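Local coordinates for protein MlnD (Bacillus methylotrophicus, PDB 5IL5) that forms the dehydratase domain of a trans-AT polyketide synthase for the macrolide macrolactin, and probably removes water from beta-hydroxyacyl chains held on a carrier protein, at residues Arg66-Phe71 with Arg99-Gln104; Thr61-Arg66 with Ala233-Glu238; Ala162-His167 with His190-Asn195. One frame throughout, in Å; residues are numbered along the deposited sequence.

Contact 1 of 3, residues Arg66-Phe71 with Arg99-Gln104; sequences REMFPF and REPMLQ
Met-102 O is approached by two groups of the facing strand. Phe-69 N donates a hydrogen bond to it (3.2 Å, 162° at the hydrogen), and Met-68 CA adds a CA-H...O contact at 3.4 Å. A second bond runs from Gln-104 N to Glu-67 O (3.2 Å). Between the two bonds, Met-68 and Leu-103 form an antiparallel non-hydrogen-bonded pair, and Met-68 CG meets Leu-103 CD2. Met-68 CG is anti to the carbonyl carbon, and SD lies against Pro-101 CB at 3.3 Å. A bend at chi3 (-77°) then sets the direction of CE. Phe-71 reaches the same proline, with CE1 3.8 Å from Pro-101 CB. On the other face of the strand pair, Phe-69 and Met-102 lie side by side and point the same way. Their CB atoms touch, and Met-102 SD stands obliquely off the Phe-69 ring, 5.1 Å from its centroid, as a Met-aromatic contact. Met-77 of helix 74-86 packs on both side chains. The pair lies in the predicted N-terminal hotdog region. It is short and weakly bonded, held by two backbone bonds, while apolar side chains pack on both faces, with the Met-aromatic contact on that of Phe-69 and Met-102.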
loop_
_atom_site.group_PDB
_atom_site.type_symbol
_atom_site.label_atom_id
_atom_site.label_comp_id
_atom_site.label_asym_id
_atom_site.label_seq_id
_atom_site.Cartn_x
_atom_site.Cartn_y
_atom_site.Cartn_z
ATOM N N ARG A 66 -13.997 10.903 27.356
ATOM C CA ARG A 66 -13.041 9.931 26.851
ATOM C C ARG A 66 -11.688 10.587 26.574
ATOM O O ARG A 66 -11.601 11.784 26.287
ATOM C CB ARG A 66 -13.591 9.304 25.573
ATOM C CG ARG A 66 -14.970 8.681 25.759
ATOM C CD ARG A 66 -15.344 7.763 24.617
ATOM N NE ARG A 66 -16.603 7.055 24.857
ATOM C CZ ARG A 66 -16.728 5.860 25.428
ATOM N NH1 ARG A 66 -15.668 5.185 25.847
ATOM N NH2 ARG A 66 -17.938 5.336 25.578
ATOM N N GLU A 67 -10.631 9.780 26.652
ATOM C CA GLU A 67 -9.296 10.198 26.240
ATOM C C GLU A 67 -9.260 10.475 24.735
ATOM O O GLU A 67 -10.115 10.017 23.974
ATOM C CB GLU A 67 -8.276 9.119 26.618
ATOM C CG GLU A 67 -7.906 9.110 28.099
ATOM C CD GLU A 67 -7.102 7.891 28.505
ATOM O OE1 GLU A 67 -6.423 7.298 27.635
ATOM O OE2 GLU A 67 -7.155 7.524 29.700
ATOM N N MET A 68 -8.254 11.240 24.305
ATOM C CA MET A 68 -8.114 11.614 22.903
ATOM C C MET A 68 -6.663 11.528 22.458
ATOM O O MET A 68 -5.741 11.813 23.224
ATOM C CB MET A 68 -8.565 13.044 22.616
ATOM C CG MET A 68 -10.024 13.312 22.792
ATOM S SD MET A 68 -10.315 15.073 22.609
ATOM C CE MET A 68 -9.730 15.658 24.184
ATOM N N PHE A 69 -6.478 11.168 21.196
ATOM C CA PHE A 69 -5.174 11.306 20.578
ATOM C C PHE A 69 -4.905 12.787 20.326
ATOM O O PHE A 69 -5.791 13.501 19.847
ATOM C CB PHE A 69 -5.112 10.539 19.258
ATOM C CG PHE A 69 -3.737 10.465 18.670
ATOM C CD1 PHE A 69 -2.813 9.553 19.146
ATOM C CD2 PHE A 69 -3.362 11.312 17.643
ATOM C CE1 PHE A 69 -1.545 9.489 18.612
ATOM C CE2 PHE A 69 -2.091 11.248 17.104
ATOM C CZ PHE A 69 -1.183 10.336 17.590
ATOM N N PRO A 70 -3.703 13.280 20.635
ATOM C CA PRO A 70 -3.452 14.722 20.516
ATOM C C PRO A 70 -3.807 15.244 19.132
ATOM O O PRO A 70 -3.550 14.594 18.116
ATOM C CB PRO A 70 -1.950 14.851 20.802
ATOM C CG PRO A 70 -1.402 13.459 20.736
ATOM C CD PRO A 70 -2.519 12.567 21.139
ATOM N N PHE A 71 -4.397 16.439 19.102
ATOM C CA PHE A 71 -4.858 17.012 17.845
ATOM C C PHE A 71 -3.720 17.160 16.847
ATOM O O PHE A 71 -3.775 16.620 15.737
ATOM C CB PHE A 71 -5.513 18.372 18.094
ATOM C CG PHE A 71 -6.826 18.289 18.797
ATOM C CD1 PHE A 71 -7.940 17.829 18.122
ATOM C CD2 PHE A 71 -6.960 18.686 20.116
ATOM C CE1 PHE A 71 -9.161 17.749 18.748
ATOM C CE2 PHE A 71 -8.184 18.603 20.752
ATOM C CZ PHE A 71 -9.288 18.136 20.064
ATOM N N ARG A 99 -11.884 19.208 12.828
ATOM C CA ARG A 99 -13.332 19.132 12.966
ATOM C C ARG A 99 -13.818 18.207 14.069
ATOM O O ARG A 99 -14.860 18.481 14.667
ATOM C CB ARG A 99 -13.952 18.690 11.637
ATOM C CG ARG A 99 -13.967 19.800 10.611
ATOM C CD ARG A 99 -14.316 19.304 9.231
ATOM N NE ARG A 99 -15.539 18.510 9.205
ATOM C CZ ARG A 99 -16.164 18.165 8.087
ATOM N NH1 ARG A 99 -15.691 18.554 6.909
ATOM N NH2 ARG A 99 -17.263 17.432 8.147
ATOM N N GLU A 100 -13.115 17.116 14.343
ATOM C CA GLU A 100 -13.526 16.191 15.388
ATOM C C GLU A 100 -12.297 15.679 16.123
ATOM O O GLU A 100 -11.226 15.530 15.520
ATOM C CB GLU A 100 -14.317 14.995 14.828
ATOM C CG GLU A 100 -15.695 15.348 14.273
ATOM C CD GLU A 100 -16.666 15.846 15.339
ATOM O OE1 GLU A 100 -16.429 15.568 16.541
ATOM O OE2 GLU A 100 -17.663 16.510 14.969
ATOM N N PRO A 101 -12.414 15.417 17.424
ATOM C CA PRO A 101 -11.323 14.763 18.149
ATOM C C PRO A 101 -11.290 13.265 17.899
ATOM O O PRO A 101 -12.312 12.621 17.649
ATOM C CB PRO A 101 -11.648 15.062 19.616
ATOM C CG PRO A 101 -13.124 15.197 19.637
ATOM C CD PRO A 101 -13.499 15.832 18.329
ATOM N N MET A 102 -10.081 12.710 17.976
ATOM C CA MET A 102 -9.884 11.270 17.835
ATOM C C MET A 102 -10.161 10.619 19.184
ATOM O O MET A 102 -9.259 10.329 19.974
ATOM C CB MET A 102 -8.476 10.960 17.345
ATOM C CG MET A 102 -8.199 11.424 15.923
ATOM S SD MET A 102 -6.626 10.816 15.283
ATOM C CE MET A 102 -6.759 11.291 13.556
ATOM N N LEU A 103 -11.444 10.400 19.457
ATOM C CA LEU A 103 -11.815 9.664 20.656
ATOM C C LEU A 103 -11.208 8.271 20.601
ATOM O O LEU A 103 -11.256 7.591 19.571
ATOM C CB LEU A 103 -13.336 9.556 20.776
ATOM C CG LEU A 103 -14.137 10.852 20.712
ATOM C CD1 LEU A 103 -15.623 10.541 20.779
ATOM C CD2 LEU A 103 -13.713 11.783 21.828
ATOM N N GLN A 104 -10.628 7.850 21.714
ATOM C CA GLN A 104 -10.081 6.509 21.839
ATOM C C GLN A 104 -10.945 5.739 22.829
ATOM O O GLN A 104 -11.045 6.109 24.005
ATOM C CB GLN A 104 -8.612 6.522 22.259
ATOM C CG GLN A 104 -7.988 5.115 22.272
ATOM C CD GLN A 104 -7.671 4.553 20.875
ATOM O OE1 GLN A 104 -8.222 3.518 20.456
ATOM N NE2 GLN A 104 -6.744 5.205 20.177
#

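Contact 2 of 3, residues Thr61-Arg66 with Ala233-Glu238; sequences TKYQDR and AGELPE
Ala-233 brings its carbonyl O to 3.8 Å from Tyr-63 OH, a contact without a hydrogen bond. Gly-234 follows, and its O lies 3.6 Å from Tyr-63 CE2. Glu-235 carries most of the contact. Its CB sits at the edge of the Tyr-63 ring, in the ring plane, and its side chain lies roughly perpendicular to that of the tyrosine. Glu-235 CG packs on Thr-61 CG2 at 3.6 Å, the two side chains running antiparallel past one another. A bend at chi2 (86°) turns the carboxylate back toward the tyrosine, where OE1 comes to 3.3 Å from Tyr-63 CE2. The carboxylate and ring planes are only 26° apart. Lys-62 extends across the glutamate and places NZ 4.5 Å from Glu-235 OE1. That is beyond a salt bridge, though the opposite charges probably still attract. The three partners of Glu-235 come from a type I beta turn, Thr-61 to Gln-64. Ile-226 of helix 215-229 also touches Glu-235. The turn and Ala-233 to Glu-238 lie in the predicted N-terminal and C-terminal hotdog regions, consistent with a contact that joins the two halves of the double hotdog fold of polyketide synthase dehydratases.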
loop_
_atom_site.group_PDB
_atom_site.type_symbol
_atom_site.label_atom_id
_atom_site.label_comp_id
_atom_site.label_asym_id
_atom_site.label_seq_id
_atom_site.Cartn_x
_atom_site.Cartn_y
_atom_site.Cartn_z
ATOM N N THR A 61 -9.752 16.577 27.866
ATOM C CA THR A 61 -10.265 17.926 28.048
ATOM C C THR A 61 -11.537 17.878 28.877
ATOM O O THR A 61 -12.172 16.832 29.022
ATOM C CB THR A 61 -10.543 18.627 26.715
ATOM O OG1 THR A 61 -11.613 17.969 26.032
ATOM C CG2 THR A 61 -9.297 18.623 25.857
ATOM N N LYS A 62 -11.887 19.028 29.448
ATOM C CA LYS A 62 -13.131 19.136 30.200
ATOM C C LYS A 62 -14.361 18.925 29.325
ATOM O O LYS A 62 -15.452 18.703 29.862
ATOM C CB LYS A 62 -13.191 20.500 30.887
ATOM C CG LYS A 62 -13.111 21.678 29.931
ATOM C CD LYS A 62 -13.030 23.002 30.676
ATOM C CE LYS A 62 -12.718 24.152 29.729
ATOM N NZ LYS A 62 -12.823 25.482 30.396
ATOM N N TYR A 63 -14.216 18.984 27.999
ATOM C CA TYR A 63 -15.349 18.784 27.105
ATOM C C TYR A 63 -15.656 17.316 26.838
ATOM O O TYR A 63 -16.729 17.017 26.303
ATOM C CB TYR A 63 -15.099 19.480 25.768
ATOM C CG TYR A 63 -14.860 20.966 25.866
ATOM C CD1 TYR A 63 -15.906 21.841 26.129
ATOM C CD2 TYR A 63 -13.591 21.496 25.694
ATOM C CE1 TYR A 63 -15.692 23.199 26.212
ATOM C CE2 TYR A 63 -13.372 22.850 25.779
ATOM C CZ TYR A 63 -14.422 23.698 26.037
ATOM O OH TYR A 63 -14.192 25.049 26.121
ATOM N N GLN A 64 -14.759 16.399 27.194
ATOM C CA GLN A 64 -14.873 15.008 26.780
ATOM C C GLN A 64 -14.664 14.081 27.968
ATOM O O GLN A 64 -13.718 14.262 28.741
ATOM C CB GLN A 64 -13.839 14.701 25.690
ATOM C CG GLN A 64 -14.087 15.432 24.374
ATOM C CD GLN A 64 -15.369 14.989 23.693
ATOM O OE1 GLN A 64 -15.774 13.821 23.795
ATOM N NE2 GLN A 64 -16.022 15.921 22.997
ATOM N N ASP A 65 -15.547 13.086 28.099
ATOM C CA ASP A 65 -15.335 12.012 29.065
ATOM C C ASP A 65 -14.165 11.128 28.655
ATOM O O ASP A 65 -13.416 10.642 29.509
ATOM C CB ASP A 65 -16.607 11.178 29.212
ATOM C CG ASP A 65 -17.609 11.803 30.158
ATOM O OD1 ASP A 65 -17.193 12.564 31.055
ATOM O OD2 ASP A 65 -18.816 11.531 30.006
ATOM N N ARG A 66 -13.997 10.903 27.356
ATOM C CA ARG A 66 -13.041 9.931 26.851
ATOM C C ARG A 66 -11.688 10.587 26.574
ATOM O O ARG A 66 -11.601 11.784 26.287
ATOM C CB ARG A 66 -13.591 9.304 25.573
ATOM C CG ARG A 66 -14.970 8.681 25.759
ATOM C CD ARG A 66 -15.344 7.763 24.617
ATOM N NE ARG A 66 -16.603 7.055 24.857
ATOM C CZ ARG A 66 -16.728 5.860 25.428
ATOM N NH1 ARG A 66 -15.668 5.185 25.847
ATOM N NH2 ARG A 66 -17.938 5.336 25.578
ATOM N N ALA A 233 -9.362 29.339 25.357
ATOM C CA ALA A 233 -9.032 28.126 24.639
ATOM C C ALA A 233 -10.305 27.340 24.384
ATOM O O ALA A 233 -11.112 27.131 25.296
ATOM C CB ALA A 233 -8.042 27.289 25.448
ATOM N N GLY A 234 -10.488 26.919 23.137
ATOM C CA GLY A 234 -11.565 26.034 22.760
ATOM C C GLY A 234 -11.198 24.576 22.840
ATOM O O GLY A 234 -12.027 23.710 22.541
ATOM N N GLU A 235 -9.960 24.281 23.239
ATOM C CA GLU A 235 -9.458 22.915 23.317
ATOM C C GLU A 235 -9.796 22.145 22.042
ATOM O O GLU A 235 -10.100 20.949 22.074
ATOM C CB GLU A 235 -10.002 22.199 24.558
ATOM C CG GLU A 235 -9.068 22.260 25.767
ATOM C CD GLU A 235 -9.266 23.518 26.600
ATOM O OE1 GLU A 235 -10.416 23.792 27.008
ATOM O OE2 GLU A 235 -8.276 24.245 26.833
ATOM N N LEU A 236 -9.761 22.850 20.912
ATOM C CA LEU A 236 -9.794 22.255 19.583
ATOM C C LEU A 236 -9.375 23.343 18.602
ATOM O O LEU A 236 -10.077 24.356 18.483
ATOM C CB LEU A 236 -11.182 21.722 19.230
ATOM C CG LEU A 236 -11.309 21.208 17.792
ATOM C CD1 LEU A 236 -12.056 19.890 17.800
ATOM C CD2 LEU A 236 -12.005 22.214 16.882
ATOM N N PRO A 237 -8.257 23.197 17.887
ATOM C CA PRO A 237 -7.854 24.275 16.976
ATOM C C PRO A 237 -8.574 24.154 15.647
ATOM O O PRO A 237 -8.160 23.402 14.759
ATOM C CB PRO A 237 -6.335 24.091 16.843
ATOM C CG PRO A 237 -6.019 22.732 17.417
ATOM C CD PRO A 237 -7.286 22.088 17.889
ATOM N N GLU A 238 -9.650 24.929 15.507
ATOM C CA GLU A 238 -10.531 24.805 14.352
ATOM C C GLU A 238 -9.778 25.034 13.048
ATOM O O GLU A 238 -10.004 24.319 12.065
ATOM C CB GLU A 238 -11.702 25.782 14.497
ATOM C CG GLU A 238 -12.911 25.490 13.604
ATOM C CD GLU A 238 -14.179 26.173 14.094
ATOM O OE1 GLU A 238 -14.079 27.152 14.871
ATOM O OE2 GLU A 238 -15.278 25.722 13.702
#

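Contact 3 of 3, residues Ala162-His167 with His190-Asn195; sequences ADRIPH and HCVSRN
Arg-164 lays its side chain against His-190. Its CG stands anti to the carbonyl carbon (chi1 -61°), and the chain runs extended from there to NE across the imidazole. CD lies over one face of the ring, 3.8 Å from its centroid and 21° off the normal, which is a CH-pi contact. The guanidinium lies beyond the CE1/NE2 rim, its plane turned 12° from that of the imidazole. His-190 CE1 lies over one face of the guanidinium, and Arg-164 NH1 is 3.6 Å from His-190 NE2. Lower on the chain, Arg-164 CG rests on Val-192 CG2 at 4.0 Å.

Ile-165 pairs with Cys-191 as an antiparallel hydrogen-bonded pair. Ile-165 N donates to Cys-191 O at 2.7 Å. The return bond, Cys-191 N to Ile-165 O at 2.9 Å, is more bent. The CB atoms of the two residues meet at 4.1 Å, on the face opposite His-190. Pro-166 then faces His-190 as a non-hydrogen-bonded pair, with its CA 4.4 Å from His-190 CB. It occupies the N-cap position of helix 167-176, so the strand ends directly in that helix. His-167 begins the helix and sends ND1 to Ala-188 O.

The short strand 165-166 is the outermost strand of its sheet within this chain, in the predicted C-terminal hotdog region. Strand 188-194 separates it from strand 197-202. Phe-170 of helix 167-176 and Tyr-227 of helix 215-229 touch both Ile-165 and Cys-191, while Phe-157 of helix 155-158 touches Val-192.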
loop_
_atom_site.group_PDB
_atom_site.type_symbol
_atom_site.label_atom_id
_atom_site.label_comp_id
_atom_site.label_asym_id
_atom_site.label_seq_id
_atom_site.Cartn_x
_atom_site.Cartn_y
_atom_site.Cartn_z
ATOM N N ALA A 162 13.983 34.182 37.700
ATOM C CA ALA A 162 12.999 34.067 38.777
ATOM C C ALA A 162 11.573 33.898 38.251
ATOM O O ALA A 162 10.749 33.243 38.901
ATOM C CB ALA A 162 13.083 35.291 39.691
ATOM N N ASP A 163 11.252 34.493 37.095
ATOM C CA ASP A 163 9.911 34.410 36.512
ATOM C C ASP A 163 9.550 33.019 36.007
ATOM O O ASP A 163 8.374 32.767 35.716
ATOM C CB ASP A 163 9.783 35.383 35.333
ATOM C CG ASP A 163 9.500 36.812 35.768
ATOM O OD1 ASP A 163 9.122 37.014 36.941
ATOM O OD2 ASP A 163 9.648 37.733 34.936
ATOM N N ARG A 164 10.519 32.121 35.897
ATOM C CA ARG A 164 10.274 30.820 35.296
ATOM C C ARG A 164 9.271 30.015 36.109
ATOM O O ARG A 164 9.431 29.839 37.320
ATOM C CB ARG A 164 11.589 30.054 35.186
ATOM C CG ARG A 164 12.611 30.745 34.328
ATOM C CD ARG A 164 13.849 29.903 34.187
ATOM N NE ARG A 164 14.854 30.596 33.394
ATOM C CZ ARG A 164 16.009 30.067 33.011
ATOM N NH1 ARG A 164 16.320 28.818 33.328
ATOM N NH2 ARG A 164 16.852 30.794 32.296
ATOM N N ILE A 165 8.235 29.535 35.438
ATOM C CA ILE A 165 7.293 28.608 36.066
ATOM C C ILE A 165 7.840 27.189 35.940
ATOM O O ILE A 165 8.201 26.773 34.830
ATOM C CB ILE A 165 5.910 28.725 35.433
ATOM C CG1 ILE A 165 5.278 30.073 35.778
ATOM C CG2 ILE A 165 4.999 27.593 35.904
ATOM C CD1 ILE A 165 5.124 31.024 34.613
ATOM N N PRO A 166 7.920 26.427 37.030
ATOM C CA PRO A 166 8.432 25.055 36.933
ATOM C C PRO A 166 7.459 24.128 36.215
ATOM O O PRO A 166 6.265 24.402 36.078
ATOM C CB PRO A 166 8.616 24.636 38.396
ATOM C CG PRO A 166 7.831 25.616 39.193
ATOM C CD PRO A 166 7.845 26.884 38.426
ATOM N N HIS A 167 8.015 23.012 35.741
ATOM C CA HIS A 167 7.258 21.985 35.030
ATOM C C HIS A 167 5.932 21.624 35.703
ATOM O O HIS A 167 4.880 21.594 35.055
ATOM C CB HIS A 167 8.151 20.752 34.893
ATOM C CG HIS A 167 7.405 19.464 34.728
ATOM N ND1 HIS A 167 7.102 18.933 33.493
ATOM C CD2 HIS A 167 6.918 18.593 35.642
ATOM C CE1 HIS A 167 6.453 17.792 33.654
ATOM N NE2 HIS A 167 6.329 17.563 34.948
ATOM N N HIS A 190 10.074 24.396 31.851
ATOM C CA HIS A 190 9.649 25.603 32.553
ATOM C C HIS A 190 9.122 26.606 31.532
ATOM O O HIS A 190 9.298 26.443 30.322
ATOM C CB HIS A 190 10.776 26.202 33.400
ATOM C CG HIS A 190 11.992 26.582 32.618
ATOM N ND1 HIS A 190 12.062 27.730 31.860
ATOM C CD2 HIS A 190 13.191 25.968 32.483
ATOM C CE1 HIS A 190 13.252 27.809 31.292
ATOM N NE2 HIS A 190 13.957 26.751 31.654
ATOM N N CYS A 191 8.468 27.650 32.045
ATOM C CA CYS A 191 7.679 28.570 31.232
ATOM C C CYS A 191 7.929 30.016 31.649
ATOM O O CYS A 191 7.973 30.319 32.845
ATOM C CB CYS A 191 6.192 28.217 31.369
ATOM S SG CYS A 191 5.002 29.383 30.692
ATOM N N VAL A 192 8.083 30.901 30.662
ATOM C CA VAL A 192 8.151 32.350 30.864
ATOM C C VAL A 192 7.064 33.006 30.027
ATOM O O VAL A 192 6.994 32.782 28.814
ATOM C CB VAL A 192 9.525 32.933 30.479
ATOM C CG1 VAL A 192 9.557 34.443 30.743
ATOM C CG2 VAL A 192 10.639 32.263 31.254
ATOM N N SER A 193 6.235 33.830 30.666
ATOM C CA SER A 193 5.070 34.428 30.020
ATOM C C SER A 193 5.032 35.921 30.306
ATOM O O SER A 193 5.039 36.328 31.472
ATOM C CB SER A 193 3.786 33.758 30.509
ATOM O OG SER A 193 2.654 34.265 29.830
ATOM N N ARG A 194 4.980 36.734 29.249
ATOM C CA ARG A 194 4.871 38.179 29.394
ATOM C C ARG A 194 4.109 38.783 28.224
ATOM O O ARG A 194 4.423 38.492 27.067
ATOM C CB ARG A 194 6.251 38.829 29.444
ATOM C CG ARG A 194 7.368 37.990 30.059
ATOM C CD ARG A 194 8.656 38.789 30.068
ATOM N NE ARG A 194 8.859 39.416 28.763
ATOM C CZ ARG A 194 9.870 40.213 28.447
ATOM N NH1 ARG A 194 10.810 40.511 29.332
ATOM N NH2 ARG A 194 9.938 40.713 27.223
ATOM N N ASN A 195 3.135 39.646 28.526
ATOM C CA ASN A 195 2.511 40.504 27.520
ATOM C C ASN A 195 1.791 39.704 26.438
ATOM O O ASN A 195 1.724 40.130 25.282
ATOM C CB ASN A 195 3.557 41.433 26.890
ATOM C CG ASN A 195 2.935 42.610 26.176
ATOM O OD1 ASN A 195 2.057 43.299 26.717
ATOM N ND2 ASN A 195 3.386 42.856 24.948
#

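How the contacts relate
Contacts 1 and 2 form one continuous patch, with centres 9 Å apart. Their residue ranges overlap at Arg-66, and contact 1 is nested inside the chain loop that contact 2 closes. Met-68 CE packs on Thr-61 CG2 at 3.4 Å, and Phe-71 CE1 on Leu-236 CD1 at 3.7 Å. Phe-71 CE2 also approaches Glu-235 O. The strand pair of contact 1 is thereby joined to the junction between the predicted hotdog regions. Contact 3 stands apart within the predicted C-terminal hotdog region. Its centre is about 29 Å from that of contact 1 and about 24 Å from that of contact 2. Its nearest atoms are about 14 Å from contact 2. Helix 215-229 packs against both contact 2 and contact 3.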